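Local coordinates for protein putative cytochrome P450 120 (Synechocystis sp., PDB 2VE3) that binds heme and retinoic acid and probably acts as a cytochrome P450 monooxygenase, at residues T406-I409 and Q410-W414. Numbering follows the deposited sequence.
Sequences TRLI and QQFDW
Leu408 lays its CD2 methyl over one face of the Trp414 indole. Leu408 CD2 sits 3.8 Å from the centroid of the Trp414 six-membered ring, 19° off the ring normal, a CH-pi contact. With CG anti to the backbone N (chi1 174°), the Leu408 side chain extends to the indole and crosses it at about a right angle. Ile409 reaches the same ring differently. Its CG1 lies at the edge, in the ring plane, 3.9 Å from Trp414 CH2. Within the turn, the indole thus meets a methyl over a face and a methylene at its rim. Its NE1 is hydrogen-bonded to the carbonyl of Cys267, Trp143 meets it edge-to-face, and Arg277 makes a cation-pi contact.

Within the same last turn, Arg407 and Gln410 run side by side in the same direction. Arg407 NH1 gives a hydrogen bond of 2.6 Å to Gln410 OE1. The amide oxygen lies near the guanidinium plane, but the donor is tilted 30° from the plane of the amide carbonyl. The arginine chain bends at chi2 and then runs alongside the glutamine, bringing NH1 to the amide oxygen. NH2 of Arg407 forms a salt bridge with Asp125, which also ties the guanidinium to helix 121-137.

The backbone links Gln410 N to Thr406 O at 3.0 Å and Phe412 N to Leu408 O at 2.8 Å. The intervening bond from Gln411 N to Arg407 O is weak. Phe412 is the first residue to leave helical geometry. The arrangement is a helix C-terminus running directly into a beta strand: helix 394-411 of the P450 fold passes into edge strand 412-416 of a three-stranded antiparallel sheet, and Trp414 folds back against the last helical turn.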
loop_
_atom_site.group_PDB
_atom_site.type_symbol
_atom_site.label_atom_id
_atom_site.label_comp_id
_atom_site.label_asym_id
_atom_site.label_seq_id
_atom_site.Cartn_x
_atom_site.Cartn_y
_atom_site.Cartn_z
ATOM N N THR A 406 2.283 -5.045 18.279
ATOM C CA THR A 406 2.200 -5.800 19.520
ATOM C C THR A 406 3.578 -6.133 20.075
ATOM O O THR A 406 3.880 -5.815 21.214
ATOM C CB THR A 406 1.321 -7.081 19.348
ATOM O OG1 THR A 406 -0.044 -6.704 19.132
ATOM C CG2 THR A 406 1.397 -7.980 20.582
ATOM N N ARG A 407 4.417 -6.763 19.265
ATOM C CA ARG A 407 5.771 -7.120 19.706
ATOM C C ARG A 407 6.663 -5.931 20.035
ATOM O O ARG A 407 7.510 -6.021 20.929
ATOM C CB ARG A 407 6.458 -8.018 18.689
ATOM C CG ARG A 407 5.857 -9.395 18.588
ATOM C CD ARG A 407 5.865 -10.112 19.920
ATOM N NE ARG A 407 5.742 -11.549 19.720
ATOM C CZ ARG A 407 5.482 -12.438 20.673
ATOM N NH1 ARG A 407 5.286 -12.043 21.926
ATOM N NH2 ARG A 407 5.399 -13.731 20.353
ATOM N N LEU A 408 6.486 -4.827 19.311
ATOM C CA LEU A 408 7.288 -3.635 19.541
ATOM C C LEU A 408 6.909 -2.960 20.858
ATOM O O LEU A 408 7.783 -2.601 21.646
ATOM C CB LEU A 408 7.166 -2.648 18.375
ATOM C CG LEU A 408 7.859 -1.286 18.567
ATOM C CD1 LEU A 408 9.368 -1.413 18.718
ATOM C CD2 LEU A 408 7.498 -0.311 17.444
ATOM N N ILE A 409 5.612 -2.797 21.096
ATOM C CA ILE A 409 5.154 -2.134 22.314
ATOM C C ILE A 409 5.367 -2.987 23.579
ATOM O O ILE A 409 5.708 -2.459 24.636
ATOM C CB ILE A 409 3.707 -1.580 22.163
ATOM C CG1 ILE A 409 3.744 -0.332 21.276
ATOM C CG2 ILE A 409 3.092 -1.237 23.535
ATOM C CD1 ILE A 409 2.396 0.272 20.937
ATOM N N GLN A 410 5.188 -4.305 23.472
ATOM C CA GLN A 410 5.409 -5.181 24.636
ATOM C C GLN A 410 6.867 -5.190 25.118
ATOM O O GLN A 410 7.130 -5.317 26.319
ATOM C CB GLN A 410 4.862 -6.601 24.408
ATOM C CG GLN A 410 5.748 -7.529 23.602
ATOM C CD GLN A 410 5.346 -8.994 23.711
ATOM O OE1 GLN A 410 4.841 -9.579 22.754
ATOM N NE2 GLN A 410 5.576 -9.595 24.876
ATOM N N GLN A 411 7.804 -5.025 24.191
ATOM C CA GLN A 411 9.232 -5.080 24.517
ATOM C C GLN A 411 9.929 -3.723 24.668
ATOM O O GLN A 411 10.895 -3.610 25.429
ATOM C CB GLN A 411 9.975 -5.897 23.460
ATOM C CG GLN A 411 9.529 -7.331 23.369
ATOM C CD GLN A 411 10.064 -7.995 22.135
ATOM O OE1 GLN A 411 11.282 -8.067 21.928
ATOM N NE2 GLN A 411 9.160 -8.488 21.296
ATOM N N PHE A 412 9.478 -2.705 23.934
ATOM C CA PHE A 412 10.206 -1.431 23.919
ATOM C C PHE A 412 9.350 -0.177 24.046
ATOM O O PHE A 412 8.214 -0.125 23.569
ATOM C CB PHE A 412 11.023 -1.277 22.631
ATOM C CG PHE A 412 12.077 -2.333 22.426
ATOM C CD1 PHE A 412 13.353 -2.172 22.950
ATOM C CD2 PHE A 412 11.800 -3.477 21.659
ATOM C CE1 PHE A 412 14.346 -3.151 22.732
ATOM C CE2 PHE A 412 12.776 -4.454 21.439
ATOM C CZ PHE A 412 14.050 -4.293 21.976
ATOM N N ASP A 413 9.929 0.833 24.692
ATOM C CA ASP A 413 9.592 2.215 24.417
ATOM C C ASP A 413 10.613 2.717 23.414
ATOM O O ASP A 413 11.675 2.106 23.238
ATOM C CB ASP A 413 9.670 3.073 25.677
ATOM C CG ASP A 413 8.452 2.919 26.555
ATOM O OD1 ASP A 413 7.357 2.635 26.019
ATOM O OD2 ASP A 413 8.591 3.091 27.783
ATOM N N TRP A 414 10.296 3.824 22.756
ATOM C CA TRP A 414 11.256 4.452 21.859
ATOM C C TRP A 414 11.136 5.966 21.795
ATOM O O TRP A 414 10.073 6.559 22.078
ATOM C CB TRP A 414 11.226 3.805 20.464
ATOM C CG TRP A 414 9.952 3.995 19.675
ATOM C CD1 TRP A 414 9.754 4.879 18.649
ATOM C CD2 TRP A 414 8.718 3.275 19.827
ATOM N NE1 TRP A 414 8.489 4.754 18.155
ATOM C CE2 TRP A 414 7.821 3.788 18.868
ATOM C CE3 TRP A 414 8.283 2.248 20.681
ATOM C CZ2 TRP A 414 6.509 3.308 18.731
ATOM C CZ3 TRP A 414 6.982 1.770 20.547
ATOM C CH2 TRP A 414 6.111 2.302 19.579
#